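Local coordinates for NIF3-related protein (Bacillus cereus, PDB 2GX8) that is of unknown function but belongs to the Nif3 family, binds zinc ions through a conserved dimetal-binding motif, and contains a proposed regulatory domain, at residues 33-38 with 88-93; 67-72 with 365-370. All blocks are in the same frame, centred on the assembly; numbering follows the deposited sequence.

Contact 1 (33-38 with 88-93); sequences EIISLF and VIIAHH. With ZN (zinc ion), chain M; ZN (zinc ion), chain L.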
loop_
_atom_site.group_PDB
_atom_site.type_symbol
_atom_site.label_atom_id
_atom_site.label_comp_id
_atom_site.label_asym_id
_atom_site.label_seq_id
_atom_site.Cartn_x
_atom_site.Cartn_y
_atom_site.Cartn_z
ATOM N N GLU C 33 25.181 -16.867 27.514
ATOM C CA GLU C 33 24.711 -17.844 28.467
ATOM C C GLU C 33 23.615 -17.243 29.308
ATOM O O GLU C 33 22.548 -17.836 29.447
ATOM C CB GLU C 33 25.860 -18.269 29.355
ATOM C CG GLU C 33 27.000 -18.871 28.554
ATOM C CD GLU C 33 28.115 -19.428 29.431
ATOM O OE1 GLU C 33 27.819 -19.820 30.610
ATOM O OE2 GLU C 33 29.276 -19.487 28.928
ATOM N N ILE C 34 23.881 -16.072 29.870
ATOM C CA ILE C 34 22.881 -15.361 30.674
ATOM C C ILE C 34 21.609 -15.143 29.878
ATOM O O ILE C 34 20.526 -15.511 30.306
ATOM C CB ILE C 34 23.456 -14.032 31.172
ATOM C CG1 ILE C 34 24.655 -14.362 32.072
ATOM C CG2 ILE C 34 22.396 -13.204 31.901
ATOM C CD1 ILE C 34 25.422 -13.188 32.550
ATOM N N ILE C 35 21.764 -14.562 28.699
ATOM C CA ILE C 35 20.659 -14.297 27.791
ATOM C C ILE C 35 19.918 -15.578 27.447
ATOM O O ILE C 35 18.693 -15.600 27.435
ATOM C CB ILE C 35 21.176 -13.545 26.538
ATOM C CG1 ILE C 35 21.546 -12.126 26.950
ATOM C CG2 ILE C 35 20.176 -13.536 25.410
ATOM C CD1 ILE C 35 20.464 -11.440 27.743
ATOM N N SER C 36 20.663 -16.656 27.229
ATOM C CA SER C 36 20.059 -17.939 26.909
ATOM C C SER C 36 19.210 -18.459 28.078
ATOM O O SER C 36 18.221 -19.145 27.861
ATOM C CB SER C 36 21.122 -18.957 26.520
ATOM O OG SER C 36 20.522 -20.048 25.874
ATOM N N LEU C 37 19.594 -18.114 29.304
ATOM C CA LEU C 37 18.828 -18.498 30.494
ATOM C C LEU C 37 17.648 -17.571 30.745
ATOM O O LEU C 37 16.694 -17.951 31.424
ATOM C CB LEU C 37 19.711 -18.536 31.742
ATOM C CG LEU C 37 20.684 -19.717 31.866
ATOM C CD1 LEU C 37 21.534 -19.584 33.120
ATOM C CD2 LEU C 37 19.925 -21.046 31.892
ATOM N N PHE C 38 17.720 -16.345 30.226
ATOM C CA PHE C 38 16.631 -15.384 30.365
ATOM C C PHE C 38 15.522 -15.776 29.418
ATOM O O PHE C 38 14.337 -15.711 29.762
ATOM C CB PHE C 38 17.092 -13.952 30.024
ATOM C CG PHE C 38 15.960 -12.953 29.941
ATOM C CD1 PHE C 38 15.468 -12.529 28.703
ATOM C CD2 PHE C 38 15.354 -12.466 31.095
ATOM C CE1 PHE C 38 14.399 -11.621 28.616
ATOM C CE2 PHE C 38 14.295 -11.558 31.024
ATOM C CZ PHE C 38 13.810 -11.138 29.783
ATOM N N VAL C 88 25.863 -5.483 30.953
ATOM C CA VAL C 88 24.658 -5.928 30.254
ATOM C C VAL C 88 23.454 -5.400 30.993
ATOM O O VAL C 88 23.291 -5.661 32.203
ATOM C CB VAL C 88 24.451 -7.466 30.192
ATOM C CG1 VAL C 88 23.104 -7.782 29.531
ATOM C CG2 VAL C 88 25.587 -8.200 29.431
ATOM N N ILE C 89 22.604 -4.675 30.265
ATOM C CA ILE C 89 21.355 -4.200 30.819
ATOM C C ILE C 89 20.174 -4.902 30.118
ATOM O O ILE C 89 20.069 -4.887 28.870
ATOM C CB ILE C 89 21.187 -2.665 30.649
ATOM C CG1 ILE C 89 22.357 -1.907 31.310
ATOM C CG2 ILE C 89 19.886 -2.246 31.207
ATOM C CD1 ILE C 89 22.324 -0.346 31.139
ATOM N N ILE C 90 19.314 -5.550 30.899
ATOM C CA ILE C 90 18.127 -6.154 30.330
ATOM C C ILE C 90 17.015 -5.182 30.596
ATOM O O ILE C 90 16.630 -4.950 31.746
ATOM C CB ILE C 90 17.798 -7.515 30.934
ATOM C CG1 ILE C 90 18.844 -8.518 30.529
ATOM C CG2 ILE C 90 16.444 -8.030 30.412
ATOM C CD1 ILE C 90 18.638 -9.847 31.163
ATOM N N ALA C 91 16.491 -4.608 29.519
ATOM C CA ALA C 91 15.451 -3.593 29.612
ATOM C C ALA C 91 14.164 -4.044 28.989
ATOM O O ALA C 91 14.190 -4.749 27.981
ATOM C CB ALA C 91 15.912 -2.341 28.913
ATOM N N HIS C 92 13.045 -3.571 29.549
ATOM C CA HIS C 92 11.732 -3.922 29.102
ATOM C C HIS C 92 11.322 -3.130 27.886
ATOM O O HIS C 92 10.755 -3.694 26.944
ATOM C CB HIS C 92 10.735 -3.674 30.230
ATOM C CG HIS C 92 9.338 -4.077 29.906
ATOM N ND1 HIS C 92 9.027 -5.305 29.363
ATOM C CD2 HIS C 92 8.157 -3.450 30.117
ATOM C CE1 HIS C 92 7.720 -5.396 29.209
ATOM N NE2 HIS C 92 7.170 -4.289 29.666
ATOM N N HIS C 93 11.561 -1.813 27.917
ATOM C CA HIS C 93 11.254 -0.981 26.762
ATOM C C HIS C 93 12.529 -0.872 25.951
ATOM O O HIS C 93 13.563 -0.501 26.489
ATOM C CB HIS C 93 10.811 0.415 27.144
ATOM C CG HIS C 93 9.570 0.449 27.943
ATOM N ND1 HIS C 93 9.372 1.357 28.952
ATOM C CD2 HIS C 93 8.462 -0.320 27.899
ATOM C CE1 HIS C 93 8.166 1.185 29.466
ATOM N NE2 HIS C 93 7.603 0.155 28.860
HETATM ZN ZN ZN M . 5.150 -3.783 28.853
HETATM ZN ZN ZN L . 5.533 -0.527 28.287
#

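Contact 2 (67-72 with 365-370); sequences VLIALD and QGVQKQ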
loop_
_atom_site.group_PDB
_atom_site.type_symbol
_atom_site.label_atom_id
_atom_site.label_comp_id
_atom_site.label_asym_id
_atom_site.label_seq_id
_atom_site.Cartn_x
_atom_site.Cartn_y
_atom_site.Cartn_z
ATOM N N VAL C 67 24.766 -7.872 36.055
ATOM C CA VAL C 67 23.714 -7.520 35.073
ATOM C C VAL C 67 22.689 -6.582 35.728
ATOM O O VAL C 67 22.413 -6.719 36.925
ATOM C CB VAL C 67 22.976 -8.795 34.574
ATOM C CG1 VAL C 67 22.120 -8.521 33.376
ATOM C CG2 VAL C 67 24.011 -9.908 34.219
ATOM N N LEU C 68 22.116 -5.648 34.948
ATOM C CA LEU C 68 21.109 -4.727 35.470
ATOM C C LEU C 68 19.743 -4.912 34.788
ATOM O O LEU C 68 19.652 -4.932 33.542
ATOM C CB LEU C 68 21.562 -3.267 35.283
ATOM C CG LEU C 68 20.737 -2.134 35.905
ATOM C CD1 LEU C 68 20.788 -2.197 37.430
ATOM C CD2 LEU C 68 21.236 -0.767 35.428
ATOM N N ILE C 69 18.690 -5.046 35.591
ATOM C CA ILE C 69 17.366 -5.129 35.029
ATOM C C ILE C 69 16.777 -3.714 35.076
ATOM O O ILE C 69 16.738 -3.080 36.143
ATOM C CB ILE C 69 16.452 -6.094 35.793
ATOM C CG1 ILE C 69 17.180 -7.411 36.110
ATOM C CG2 ILE C 69 15.226 -6.389 34.974
ATOM C CD1 ILE C 69 17.637 -8.138 34.861
ATOM N N ALA C 70 16.317 -3.231 33.921
ATOM C CA ALA C 70 15.725 -1.892 33.822
ATOM C C ALA C 70 14.391 -1.919 33.116
ATOM O O ALA C 70 14.083 -2.882 32.416
ATOM C CB ALA C 70 16.677 -0.940 33.066
ATOM N N LEU C 71 13.610 -0.854 33.301
ATOM C CA LEU C 71 12.375 -0.676 32.559
ATOM C C LEU C 71 12.731 0.233 31.352
ATOM O O LEU C 71 12.612 -0.173 30.188
ATOM C CB LEU C 71 11.267 -0.102 33.454
ATOM C CG LEU C 71 9.972 0.358 32.762
ATOM C CD1 LEU C 71 9.274 -0.807 32.127
ATOM C CD2 LEU C 71 9.019 1.064 33.711
ATOM N N ASP C 72 13.224 1.436 31.639
ATOM C CA ASP C 72 13.641 2.400 30.633
ATOM C C ASP C 72 15.148 2.565 30.713
ATOM O O ASP C 72 15.683 2.671 31.829
ATOM C CB ASP C 72 12.996 3.739 30.963
ATOM C CG ASP C 72 11.496 3.644 30.997
ATOM O OD1 ASP C 72 10.968 3.159 29.977
ATOM O OD2 ASP C 72 10.839 4.045 32.008
ATOM N N GLN C 365 12.317 -5.881 39.796
ATOM C CA GLN C 365 12.568 -6.731 40.962
ATOM C C GLN C 365 12.098 -8.146 40.658
ATOM O O GLN C 365 12.673 -9.108 41.158
ATOM C CB GLN C 365 11.812 -6.217 42.192
ATOM C CG GLN C 365 12.188 -4.814 42.702
ATOM C CD GLN C 365 13.177 -4.819 43.849
ATOM O OE1 GLN C 365 13.992 -3.897 43.985
ATOM N NE2 GLN C 365 13.095 -5.842 44.697
ATOM N N GLY C 366 11.054 -8.257 39.832
ATOM C CA GLY C 366 10.495 -9.552 39.435
ATOM C C GLY C 366 11.434 -10.379 38.584
ATOM O O GLY C 366 11.709 -11.549 38.894
ATOM N N VAL C 367 11.925 -9.769 37.506
ATOM C CA VAL C 367 12.892 -10.406 36.614
ATOM C C VAL C 367 14.213 -10.635 37.337
ATOM O O VAL C 367 14.870 -11.636 37.094
ATOM C CB VAL C 367 13.102 -9.596 35.318
ATOM C CG1 VAL C 367 14.326 -10.086 34.539
ATOM C CG2 VAL C 367 11.852 -9.669 34.453
ATOM N N GLN C 368 14.587 -9.712 38.226
ATOM C CA GLN C 368 15.806 -9.862 39.039
ATOM C C GLN C 368 15.759 -11.136 39.877
ATOM O O GLN C 368 16.761 -11.846 39.954
ATOM C CB GLN C 368 16.029 -8.662 39.960
ATOM C CG GLN C 368 17.212 -8.810 40.920
ATOM C CD GLN C 368 17.159 -7.836 42.113
ATOM O OE1 GLN C 368 18.164 -7.194 42.448
ATOM N NE2 GLN C 368 15.978 -7.719 42.752
ATOM N N LYS C 369 14.611 -11.424 40.505
ATOM C CA LYS C 369 14.494 -12.636 41.328
ATOM C C LYS C 369 14.605 -13.867 40.429
ATOM O O LYS C 369 15.533 -14.673 40.575
ATOM C CB LYS C 369 13.187 -12.698 42.145
ATOM C CG LYS C 369 13.068 -14.060 42.878
ATOM C CD LYS C 369 11.657 -14.525 43.371
ATOM C CE LYS C 369 11.286 -14.119 44.821
ATOM N NZ LYS C 369 10.996 -12.655 45.022
ATOM N N GLN C 370 13.648 -13.993 39.511
ATOM C CA GLN C 370 13.602 -15.071 38.527
ATOM C C GLN C 370 14.983 -15.370 37.943
ATOM O O GLN C 370 15.433 -16.506 37.995
ATOM C CB GLN C 370 12.642 -14.715 37.378
ATOM C CG GLN C 370 11.155 -14.858 37.682
ATOM C CD GLN C 370 10.247 -14.196 36.625
ATOM O OE1 GLN C 370 9.177 -14.713 36.280
ATOM N NE2 GLN C 370 10.678 -13.057 36.109
#

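Contact 1 (33-38 with 88-93)
Ile-35 touches the strand with the end methyl of its longer branch, CD1 meeting CD1 of Ile-90 at 4.2 Å. With chi2 at -49°, the end of the Ile-35 chain is bent rather than extended. Ile-90 reaches the other way with its own chain stretched out (chi2 176°), and the two side chains run past each other in opposite senses, touching by their end methyls. One turn further along helix 31-38, Phe-38 brings its ring to the other branch of the same isoleucine. CG2 of Ile-90 sits over one ring face, displaced toward the rim, and is 4.1 Å from CZ of Phe-38. Ile-90 is thus shared: CD1 goes to the isoleucine and CG2 to the phenylalanine. No hydrogen bond crosses between the segments; the contact is wholly apolar and buried. Tyr-42 meets the Phe-38 ring at a shallow angle between planes. Further along, the chain presents two histidines to metal. His-92 NE2 binds one zinc ion at 2.2 Å, with Asp-131 and Glu-360, while a hydrogen bond from ND1 to Ala-126 O fixes the ring's rotation. His-93 NE2 binds the second zinc with His-357 and Glu-360. Glu-360 thus bridges the two ions, in the dimetal-binding motif of the Nif3 family.

Contact 2 (67-72 with 365-370)
Ile-69 lays both of its branches against Val-367, the residue that helix 362-377 turns toward strand 66-70. The shorter branch comes closest: CG2 of Ile-69 is 3.8 Å from CG1 of Val-367 and also touches CB at its root. The longer branch folds round as well, for chi2 of -60° bends it back from a straight course, and this brings CD1 of Ile-69 to 3.9 Å from that same Val-367 CG1. One valine methyl therefore bears on two methyls of the isoleucine, with the two side chains meeting at a slant. With chi1 at 167°, CG1 of Val-367 lies anti to the backbone N, the position from which it meets both isoleucine methyls.

The next helix residue takes part mainly through its root. CG1 of Ile-69 rests 4.1 Å from CA of Gln-368, and its distance to CB of that glutamine is 4.2 Å. Beyond CB the Gln-368 chain leads away, carrying its amide clear of Ile-69. The backbones come correspondingly near, with the CA atoms of Ile-69 and Gln-368 6.4 Å apart. Nothing polar is exchanged between the segments, and the packing is purely van der Waals.

Around this pair, strand 66-70 lies between strands 88-91 and 383-386 in the five-stranded mixed sheet, where Ile-69 also touches Ile-384. Helix 362-377 covers the face of the sheet to which Ile-69 points. Leu-68, alternating to the other face, packs on Val-77, Ala-81 and Leu-84 of helix 75-84, so the strand is sandwiched between helices.

In the fold
Contacts 1 and 2 share one sheet, with strands 88-91 and 66-70 lying side by side in it, and their centres are about 9 Å apart. Both are apolar across their segments and centred on an isoleucine facing a helix. Contact 1 is buried throughout, whereas contact 2 reaches partial exposure at Gln-368. Polar chemistry appears where the strands give way to loops: contact 1 supplies two zinc ligands there, and contact 2 supplies Asp-72, whose OD1 lies 2.6 Å from ND1 of His-93 in a probable hydrogen bond. Asp-72 thus probably helps orient a metal ligand from the second shell, and its OD2 also hydrogen-bonds OH of Tyr-339 of the second subunit.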